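Local atomic coordinates of MFP2B (Ascaris suum, PDB entry 2BJR), a protein that probably enhances polymerisation of the major sperm protein that drives amoeboid motility of nematode sperm, and binds a zinc ion. Residues Ala6-Thr10 with Ala164-Lys168; Arg43-Arg48 with Phe60-Glu66; Glu299-Val303 with Val356-Ala361. All blocks are in the same frame, centred on the assembly; numbering follows the deposited sequence.

Contact 1 (Ala6-Thr10 with Ala164-Lys168); sequences AKEDT and ARELK
Arg165 reaches across from the end of strand 161-166 and turns the edge of its guanidinium to the Lys7 carbonyl and the Asp9 carboxylate. Both acceptors sit close to the guanidinium plane. Arg165 NH2 donates to Lys7 O at 2.9 Å, with an N-H...O angle of 159°. Arg165 NH1 turns to Asp9 OD1 at 2.7 Å, which makes a salt bridge. The same NH1 also gives a weak second bond to Lys7 O, so that carbonyl lies between the two terminal nitrogens. The Asp9 bond is not the flat, two-toothed kind. The carboxylate and guanidinium planes stand 87° apart, and NH1 meets OD1 from above the carboxylate plane. The other oxygen, Asp9 OD2, stays 3.6 Å from Arg165 NH1. Asp9 OD1 is shared, because Tyr93 OH is hydrogen-bonded to it as well.

The arginine chain bends at its third torsion (chi3 53°), and this swings the guanidinium round to meet the loop. The carboxylate passes close to the aliphatic part too, with Asp9 OD1 3.4 Å from Arg165 CD. Beside the polar group lies a small apolar touch, Ala6 CB to Leu167 CD2 at 4.0 Å. Ala6 CB also lies obliquely beside the guanidinium. Arg165 thus grips Lys7 O and Asp9 OD1 close to Ala6, the first modelled residue.

Arg165 NE forms a salt bridge with Glu110, while Tyr91 makes a cation-pi contact with Arg165. Strand 161-166 is the middle strand of a three-stranded antiparallel sheet, between strands 92-97 and 110-111. The contact therefore ties the loop leading into strand 10-15, an outermost strand of the six-stranded sheet, to this smaller sheet.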
loop_
_atom_site.group_PDB
_atom_site.type_symbol
_atom_site.label_atom_id
_atom_site.label_comp_id
_atom_site.label_asym_id
_atom_site.label_seq_id
_atom_site.Cartn_x
_atom_site.Cartn_y
_atom_site.Cartn_z
ATOM N N ALA A 6 1.471 6.455 27.276
ATOM C CA ALA A 6 1.721 6.104 25.828
ATOM C C ALA A 6 3.037 5.328 25.619
ATOM O O ALA A 6 4.068 5.722 26.153
ATOM C CB ALA A 6 1.725 7.355 24.987
ATOM N N LYS A 7 2.984 4.208 24.893
ATOM C CA LYS A 7 4.190 3.495 24.489
ATOM C C LYS A 7 4.980 4.374 23.526
ATOM O O LYS A 7 4.457 5.322 22.942
ATOM C CB LYS A 7 3.912 2.135 23.832
ATOM C CG LYS A 7 3.015 1.156 24.611
ATOM C CD LYS A 7 3.624 -0.249 24.688
ATOM C CE LYS A 7 2.553 -1.382 24.573
ATOM N NZ LYS A 7 2.938 -2.477 23.585
ATOM N N GLU A 8 6.253 4.067 23.393
ATOM C CA GLU A 8 7.102 4.755 22.428
ATOM C C GLU A 8 6.824 4.151 21.067
ATOM O O GLU A 8 6.400 2.998 20.962
ATOM C CB GLU A 8 8.585 4.500 22.712
ATOM C CG GLU A 8 9.124 5.009 24.031
ATOM C CD GLU A 8 10.470 4.375 24.374
ATOM O OE1 GLU A 8 11.066 3.637 23.516
ATOM O OE2 GLU A 8 10.941 4.641 25.496
ATOM N N ASP A 9 7.192 4.885 20.024
ATOM C CA ASP A 9 7.103 4.348 18.682
ATOM C C ASP A 9 7.902 3.087 18.522
ATOM O O ASP A 9 8.994 2.943 19.084
ATOM C CB ASP A 9 7.603 5.399 17.689
ATOM C CG ASP A 9 6.959 6.716 17.894
ATOM O OD1 ASP A 9 5.723 6.798 17.726
ATOM O OD2 ASP A 9 7.588 7.720 18.252
ATOM N N THR A 10 7.400 2.155 17.742
ATOM C CA THR A 10 8.143 0.965 17.406
ATOM C C THR A 10 8.702 1.081 16.012
ATOM O O THR A 10 7.948 1.189 15.024
ATOM C CB THR A 10 7.280 -0.296 17.449
ATOM O OG1 THR A 10 6.844 -0.544 18.780
ATOM C CG2 THR A 10 8.101 -1.515 17.114
ATOM N N ALA A 164 2.087 13.043 13.321
ATOM C CA ALA A 164 1.813 13.364 14.739
ATOM C C ALA A 164 1.314 12.122 15.453
ATOM O O ALA A 164 0.547 11.316 14.899
ATOM C CB ALA A 164 0.761 14.486 14.835
ATOM N N ARG A 165 1.782 11.918 16.680
ATOM C CA ARG A 165 1.187 10.980 17.600
ATOM C C ARG A 165 0.021 11.670 18.320
ATOM O O ARG A 165 0.205 12.709 18.979
ATOM C CB ARG A 165 2.226 10.497 18.639
ATOM C CG ARG A 165 3.397 9.716 18.108
ATOM C CD ARG A 165 4.671 9.812 18.986
ATOM N NE ARG A 165 4.402 9.456 20.393
ATOM C CZ ARG A 165 4.327 8.244 20.877
ATOM N NH1 ARG A 165 4.514 7.175 20.118
ATOM N NH2 ARG A 165 4.049 8.073 22.187
ATOM N N GLU A 166 -1.168 11.090 18.184
ATOM C CA GLU A 166 -2.367 11.591 18.832
ATOM C C GLU A 166 -2.555 10.761 20.081
ATOM O O GLU A 166 -2.692 9.541 20.016
ATOM C CB GLU A 166 -3.583 11.424 17.919
ATOM C CG GLU A 166 -3.480 12.179 16.628
ATOM C CD GLU A 166 -3.973 13.606 16.682
ATOM O OE1 GLU A 166 -4.420 14.074 17.753
ATOM O OE2 GLU A 166 -3.894 14.270 15.637
ATOM N N LEU A 167 -2.586 11.445 21.219
ATOM C CA LEU A 167 -2.571 10.805 22.522
ATOM C C LEU A 167 -3.970 10.665 23.141
ATOM O O LEU A 167 -4.117 9.986 24.162
ATOM C CB LEU A 167 -1.639 11.581 23.459
ATOM C CG LEU A 167 -0.185 11.646 22.960
ATOM C CD1 LEU A 167 0.748 12.281 24.006
ATOM C CD2 LEU A 167 0.292 10.261 22.586
ATOM N N LYS A 168 -4.982 11.247 22.502
ATOM C CA LYS A 168 -6.376 11.103 22.971
ATOM C C LYS A 168 -7.310 10.509 21.904
ATOM O O LYS A 168 -7.225 10.825 20.707
ATOM C CB LYS A 168 -6.938 12.428 23.527
ATOM C CG LYS A 168 -6.810 13.657 22.618
ATOM C CD LYS A 168 -6.665 14.986 23.397
ATOM C CE LYS A 168 -6.007 16.092 22.504
ATOM N NZ LYS A 168 -6.655 17.471 22.600
#

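Contact 2 (Arg43-Arg48 with Phe60-Glu66); sequences RPMHGR and FPYNKSE
Met45, a selenomethionine, points from strand 43-52 toward Pro61 and Tyr62. Its first torsion (chi1 61°) starts the chain from CB through CG toward these two residues. SE then lies 3.5 Å from Pro61 O and 4.0 Å from Tyr62 CD1. A bend at the last torsion (chi3 91°) brings the terminal methyl beside the ring, with Met45 CE 3.9 Å from Tyr62 CD1. The approach is oblique: SE is 61° off the ring normal. This is a Met-aromatic contact, with selenium in place of sulfur.

Arg43 reaches the same tyrosine from the edge of its ring, with Arg43 NH1 3.9 Å from Tyr62 CE1. One water also joins the two segments. It donates to Pro61 O at 2.7 Å and accepts a weak bond from Arg43 NH2. Further along, the Phe60 ring lies against the bare backbone of Gly47, with Phe60 CE2 3.5 Å from Gly47 N. The absence of a side chain on Gly47 makes room for the ring.

Arg48 extends to Glu66, and Arg48 NH2 is 3.6 Å from Glu66 OE2, a long salt bridge. The hairpin of strands 43-52 and 55-62 continues through a type I' turn, Tyr62 to Ser65, into strand 65-67. Between the two segments the chemistry is mostly van der Waals packing of selenium, rings and glycine backbone. The Arg48-Glu66 pair is probably a secondary electrostatic contact, because Arg48 NH2 is hydrogen-bonded to Ser144 O and Glu66 OE2 to Ser59 OG.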
loop_
_atom_site.group_PDB
_atom_site.type_symbol
_atom_site.label_atom_id
_atom_site.label_comp_id
_atom_site.label_asym_id
_atom_site.label_seq_id
_atom_site.Cartn_x
_atom_site.Cartn_y
_atom_site.Cartn_z
ATOM N N ARG A 43 23.801 8.451 14.506
ATOM C CA ARG A 43 22.915 9.549 14.145
ATOM C C ARG A 43 21.745 8.985 13.284
ATOM O O ARG A 43 21.989 8.369 12.258
ATOM C CB ARG A 43 23.687 10.610 13.356
ATOM C CG ARG A 43 22.847 11.764 12.834
ATOM C CD ARG A 43 23.629 12.954 12.191
ATOM N NE ARG A 43 23.041 13.306 10.886
ATOM C CZ ARG A 43 23.283 12.657 9.735
ATOM N NH1 ARG A 43 24.125 11.640 9.703
ATOM N NH2 ARG A 43 22.684 13.025 8.609
ATOM N N PRO A 44 20.511 9.192 13.719
ATOM C CA PRO A 44 19.339 8.682 12.990
ATOM C C PRO A 44 19.034 9.554 11.779
ATOM O O PRO A 44 19.145 10.783 11.830
ATOM C CB PRO A 44 18.195 8.803 14.046
ATOM C CG PRO A 44 18.602 9.947 14.934
ATOM C CD PRO A 44 20.115 9.895 14.949
HETATM N N MSE A 45 18.607 8.915 10.712
HETATM C CA MSE A 45 17.952 9.638 9.653
HETATM C C MSE A 45 16.819 8.839 9.028
HETATM O O MSE A 45 16.954 7.653 8.858
HETATM C CB MSE A 45 18.971 10.002 8.587
HETATM C CG MSE A 45 19.600 8.865 7.988
HETATM SE SE MSE A 45 21.346 9.466 7.058
HETATM C CE MSE A 45 22.527 9.158 8.667
ATOM N N HIS A 46 15.756 9.535 8.635
ATOM C CA HIS A 46 14.617 8.837 8.023
ATOM C C HIS A 46 14.727 8.764 6.497
ATOM O O HIS A 46 15.452 9.562 5.888
ATOM C CB HIS A 46 13.310 9.470 8.511
ATOM C CG HIS A 46 13.070 9.241 9.957
ATOM N ND1 HIS A 46 13.354 10.193 10.898
ATOM C CD2 HIS A 46 12.557 8.182 10.630
ATOM C CE1 HIS A 46 13.075 9.715 12.103
ATOM N NE2 HIS A 46 12.578 8.501 11.970
ATOM N N GLY A 47 14.006 7.807 5.908
ATOM C CA GLY A 47 14.042 7.519 4.497
ATOM C C GLY A 47 12.809 6.686 4.199
ATOM O O GLY A 47 11.792 6.756 4.929
ATOM N N ARG A 48 12.918 5.880 3.166
ATOM C CA ARG A 48 11.794 5.154 2.647
ATOM C C ARG A 48 12.164 3.742 2.269
ATOM O O ARG A 48 13.287 3.462 1.819
ATOM C CB ARG A 48 11.146 5.948 1.504
ATOM C CG ARG A 48 11.983 6.075 0.258
ATOM C CD ARG A 48 11.640 7.289 -0.651
ATOM N NE ARG A 48 12.668 7.470 -1.705
ATOM C CZ ARG A 48 12.729 6.693 -2.751
ATOM N NH1 ARG A 48 11.854 5.729 -2.864
ATOM N NH2 ARG A 48 13.671 6.810 -3.673
ATOM N N PHE A 60 17.962 6.139 1.378
ATOM C CA PHE A 60 18.219 7.157 2.382
ATOM C C PHE A 60 19.200 8.180 1.765
ATOM O O PHE A 60 20.060 7.780 0.987
ATOM C CB PHE A 60 18.855 6.571 3.657
ATOM C CG PHE A 60 17.969 5.628 4.409
ATOM C CD1 PHE A 60 17.868 4.339 4.015
ATOM C CD2 PHE A 60 17.140 6.096 5.431
ATOM C CE1 PHE A 60 17.033 3.470 4.653
ATOM C CE2 PHE A 60 16.316 5.224 6.103
ATOM C CZ PHE A 60 16.243 3.935 5.705
ATOM N N PRO A 61 19.026 9.453 2.064
ATOM C CA PRO A 61 19.969 10.496 1.675
ATOM C C PRO A 61 21.103 10.679 2.691
ATOM O O PRO A 61 20.881 10.924 3.866
ATOM C CB PRO A 61 19.107 11.744 1.623
ATOM C CG PRO A 61 17.940 11.473 2.503
ATOM C CD PRO A 61 17.853 10.024 2.738
ATOM N N TYR A 62 22.318 10.535 2.225
ATOM C CA TYR A 62 23.499 10.704 3.078
ATOM C C TYR A 62 24.714 11.056 2.228
ATOM O O TYR A 62 24.916 10.445 1.193
ATOM C CB TYR A 62 23.773 9.414 3.794
ATOM C CG TYR A 62 24.996 9.444 4.671
ATOM C CD1 TYR A 62 25.030 10.215 5.830
ATOM C CD2 TYR A 62 26.144 8.728 4.311
ATOM C CE1 TYR A 62 26.196 10.255 6.647
ATOM C CE2 TYR A 62 27.295 8.761 5.093
ATOM C CZ TYR A 62 27.314 9.528 6.253
ATOM O OH TYR A 62 28.457 9.510 7.024
ATOM N N ASN A 63 25.582 11.940 2.732
ATOM C CA ASN A 63 26.837 12.272 2.027
ATOM C C ASN A 63 26.427 12.690 0.601
ATOM O O ASN A 63 27.098 12.286 -0.381
ATOM C CB ASN A 63 27.782 11.047 2.052
ATOM C CG ASN A 63 29.235 11.330 1.578
ATOM O OD1 ASN A 63 29.683 12.473 1.442
ATOM N ND2 ASN A 63 29.971 10.236 1.337
ATOM N N LYS A 64 25.322 13.465 0.499
ATOM C CA LYS A 64 24.765 13.910 -0.777
ATOM C C LYS A 64 24.555 12.770 -1.825
ATOM O O LYS A 64 24.533 13.003 -3.028
ATOM C CB LYS A 64 25.677 14.983 -1.380
ATOM C CG LYS A 64 24.995 15.883 -2.333
ATOM C CD LYS A 64 25.790 17.176 -2.663
ATOM C CE LYS A 64 24.810 18.312 -3.050
ATOM N NZ LYS A 64 24.132 18.992 -1.848
ATOM N N SER A 65 24.367 11.552 -1.361
ATOM C CA SER A 65 24.212 10.429 -2.249
ATOM C C SER A 65 22.968 9.689 -1.853
ATOM O O SER A 65 22.485 9.841 -0.732
ATOM C CB SER A 65 25.419 9.502 -2.134
ATOM O OG SER A 65 26.580 10.225 -2.569
ATOM N N GLU A 66 22.449 8.896 -2.768
ATOM C CA GLU A 66 21.365 7.994 -2.415
ATOM C C GLU A 66 21.949 6.654 -1.997
ATOM O O GLU A 66 22.646 5.997 -2.783
ATOM C CB GLU A 66 20.425 7.813 -3.603
ATOM C CG GLU A 66 19.359 6.765 -3.287
ATOM C CD GLU A 66 18.398 6.525 -4.444
ATOM O OE1 GLU A 66 18.876 6.442 -5.630
ATOM O OE2 GLU A 66 17.198 6.378 -4.157
HETATM O O HOH W 1 21.776 12.974 5.428
#

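Contact 3 (Glu299-Val303 with Val356-Ala361); sequences EWIPV and VLCRKA
Trp300 and Lys360 meet across the two strands, the lysine chain lying over one face of the indole. Lys360 CB is 3.5 Å from the centroid of the six-membered ring and only 7° off its normal, a CH-pi contact. Further out, Lys360 CD passes 3.8 Å from Trp300 NE1. With CG anti to the backbone N (chi1 175°) and the chain straight beyond it, the lysine runs across the ring face to a water that accepts from both Lys360 NZ and Trp300 NE1. Trp300 CE3 also touches Cys358 CB.

Backbone bonds set this pairing. Ile301 and Arg359 form an antiparallel hydrogen-bonded pair: Ile301 N gives to Arg359 O at 2.8 Å, and Arg359 N gives back to Ile301 O at 2.9 Å. Val303 N continues the ladder to Leu357 O at 2.9 Å. Next to it Val303 CG2 packs on Leu357 CD2, while Pro302 CB rests on Val356 CG1. A second water bridges Pro302 O and Arg359 NE, and a third links Glu299 O with Ala361 N.

Further out, the Arg359 guanidinium is held by Thr191 O at NH1, by a salt bridge from NH2 to Asp368, and by a cation-pi contact with Phe282. Lys287 makes a cation-pi contact with Trp300, and helix 289-292 packs against Val356 and Cys358. The short strand 300-302 thus joins an antiparallel sheet in which strand 355-361 also pairs with strands 282-288 and 313-319, within the second of the protein's two cytosolic motility protein regions.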
loop_
_atom_site.group_PDB
_atom_site.type_symbol
_atom_site.label_atom_id
_atom_site.label_comp_id
_atom_site.label_asym_id
_atom_site.label_seq_id
_atom_site.Cartn_x
_atom_site.Cartn_y
_atom_site.Cartn_z
ATOM N N GLU A 299 -18.280 6.713 -13.806
ATOM C CA GLU A 299 -19.302 5.941 -13.101
ATOM C C GLU A 299 -18.582 4.682 -12.464
ATOM O O GLU A 299 -18.044 4.791 -11.360
ATOM C CB GLU A 299 -20.456 5.596 -14.065
ATOM C CG GLU A 299 -20.400 6.334 -15.433
ATOM C CD GLU A 299 -21.770 6.650 -16.066
ATOM O OE1 GLU A 299 -22.347 7.736 -15.741
ATOM O OE2 GLU A 299 -22.253 5.836 -16.921
ATOM N N TRP A 300 -18.539 3.532 -13.137
ATOM C CA TRP A 300 -17.718 2.400 -12.664
ATOM C C TRP A 300 -16.291 2.568 -13.172
ATOM O O TRP A 300 -16.037 2.832 -14.347
ATOM C CB TRP A 300 -18.291 1.048 -13.068
ATOM C CG TRP A 300 -19.529 0.695 -12.338
ATOM C CD1 TRP A 300 -20.806 0.872 -12.774
ATOM C CD2 TRP A 300 -19.632 0.104 -11.037
ATOM N NE1 TRP A 300 -21.698 0.432 -11.830
ATOM C CE2 TRP A 300 -21.011 -0.031 -10.742
ATOM C CE3 TRP A 300 -18.700 -0.297 -10.069
ATOM C CZ2 TRP A 300 -21.478 -0.571 -9.545
ATOM C CZ3 TRP A 300 -19.155 -0.822 -8.884
ATOM C CH2 TRP A 300 -20.543 -0.951 -8.616
ATOM N N ILE A 301 -15.334 2.501 -12.269
ATOM C CA ILE A 301 -13.960 2.745 -12.636
ATOM C C ILE A 301 -13.192 1.482 -12.222
ATOM O O ILE A 301 -13.326 1.061 -11.089
ATOM C CB ILE A 301 -13.421 3.973 -11.883
ATOM C CG1 ILE A 301 -14.308 5.221 -12.129
ATOM C CG2 ILE A 301 -12.026 4.315 -12.295
ATOM C CD1 ILE A 301 -13.650 6.532 -11.611
ATOM N N PRO A 302 -12.373 0.908 -13.079
ATOM C CA PRO A 302 -11.528 -0.200 -12.612
ATOM C C PRO A 302 -10.664 0.202 -11.412
ATOM O O PRO A 302 -10.208 1.334 -11.293
ATOM C CB PRO A 302 -10.640 -0.528 -13.825
ATOM C CG PRO A 302 -11.408 -0.015 -15.004
ATOM C CD PRO A 302 -12.117 1.243 -14.501
ATOM N N VAL A 303 -10.419 -0.753 -10.524
ATOM C CA VAL A 303 -9.423 -0.609 -9.487
ATOM C C VAL A 303 -8.109 -0.636 -10.243
ATOM O O VAL A 303 -7.944 -1.472 -11.100
ATOM C CB VAL A 303 -9.537 -1.761 -8.471
ATOM C CG1 VAL A 303 -8.342 -1.861 -7.596
ATOM C CG2 VAL A 303 -10.789 -1.551 -7.667
ATOM N N VAL A 356 -13.622 -7.362 -14.762
ATOM C CA VAL A 356 -12.643 -6.482 -14.125
ATOM C C VAL A 356 -13.201 -5.959 -12.807
ATOM O O VAL A 356 -14.366 -5.575 -12.731
ATOM C CB VAL A 356 -12.279 -5.306 -15.069
ATOM C CG1 VAL A 356 -11.373 -4.305 -14.418
ATOM C CG2 VAL A 356 -11.655 -5.843 -16.276
ATOM N N LEU A 357 -12.391 -5.911 -11.748
ATOM C CA LEU A 357 -12.875 -5.361 -10.474
ATOM C C LEU A 357 -12.961 -3.843 -10.630
ATOM O O LEU A 357 -11.960 -3.195 -10.951
ATOM C CB LEU A 357 -11.934 -5.714 -9.295
ATOM C CG LEU A 357 -12.410 -5.060 -7.980
ATOM C CD1 LEU A 357 -13.792 -5.628 -7.576
ATOM C CD2 LEU A 357 -11.416 -5.214 -6.878
ATOM N N CYS A 358 -14.158 -3.303 -10.459
ATOM C CA CYS A 358 -14.415 -1.881 -10.527
ATOM C C CYS A 358 -15.045 -1.405 -9.239
ATOM O O CYS A 358 -15.446 -2.212 -8.361
ATOM C CB CYS A 358 -15.382 -1.557 -11.665
ATOM S SG CYS A 358 -14.778 -2.064 -13.291
ATOM N N ARG A 359 -15.045 -0.084 -9.110
ATOM C CA ARG A 359 -15.704 0.576 -8.026
ATOM C C ARG A 359 -16.437 1.822 -8.536
ATOM O O ARG A 359 -16.091 2.405 -9.551
ATOM C CB ARG A 359 -14.717 0.979 -6.921
ATOM C CG ARG A 359 -13.572 1.816 -7.345
ATOM C CD ARG A 359 -12.672 2.209 -6.186
ATOM N NE ARG A 359 -11.653 3.153 -6.571
ATOM C CZ ARG A 359 -11.036 3.957 -5.724
ATOM N NH1 ARG A 359 -11.248 3.865 -4.403
ATOM N NH2 ARG A 359 -10.216 4.859 -6.196
ATOM N N LYS A 360 -17.441 2.214 -7.766
ATOM C CA LYS A 360 -18.329 3.323 -8.116
ATOM C C LYS A 360 -18.508 4.161 -6.887
ATOM O O LYS A 360 -18.903 3.641 -5.843
ATOM C CB LYS A 360 -19.714 2.804 -8.518
ATOM C CG LYS A 360 -20.725 3.964 -8.779
ATOM C CD LYS A 360 -21.912 3.509 -9.669
ATOM C CE LYS A 360 -22.861 4.730 -10.017
ATOM N NZ LYS A 360 -23.626 4.554 -11.313
ATOM N N ALA A 361 -18.296 5.452 -7.042
ATOM C CA ALA A 361 -18.451 6.381 -5.952
ATOM C C ALA A 361 -19.915 6.447 -5.502
ATOM O O ALA A 361 -20.840 6.466 -6.329
ATOM C CB ALA A 361 -18.023 7.740 -6.360
HETATM O O HOH W 2 -17.772 6.787 -9.597
HETATM O O HOH W 3 -24.379 1.542 -11.433
HETATM O O HOH W 4 -10.663 3.172 -9.277
#

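Contacts 1 and 2 both belong to the first motility-protein region, and contact 3 belongs to the second. Along the chain, contact 2 falls between the two segments of contact 1. In space their centres are about 24 Å apart and their nearest atoms about 8 Å, so they do not touch. Contact 3 follows later in sequence and lies across the chain's centre from both, its centre about 36 Å from that of contact 1 and about 39 Å from that of contact 2. Contact 1 is the one beside the zinc region: the Leu167 side chain is about 9 Å from that of His86 and about 13 Å from the zinc ion, which Cys174, Cys176 and Cys179 also bind.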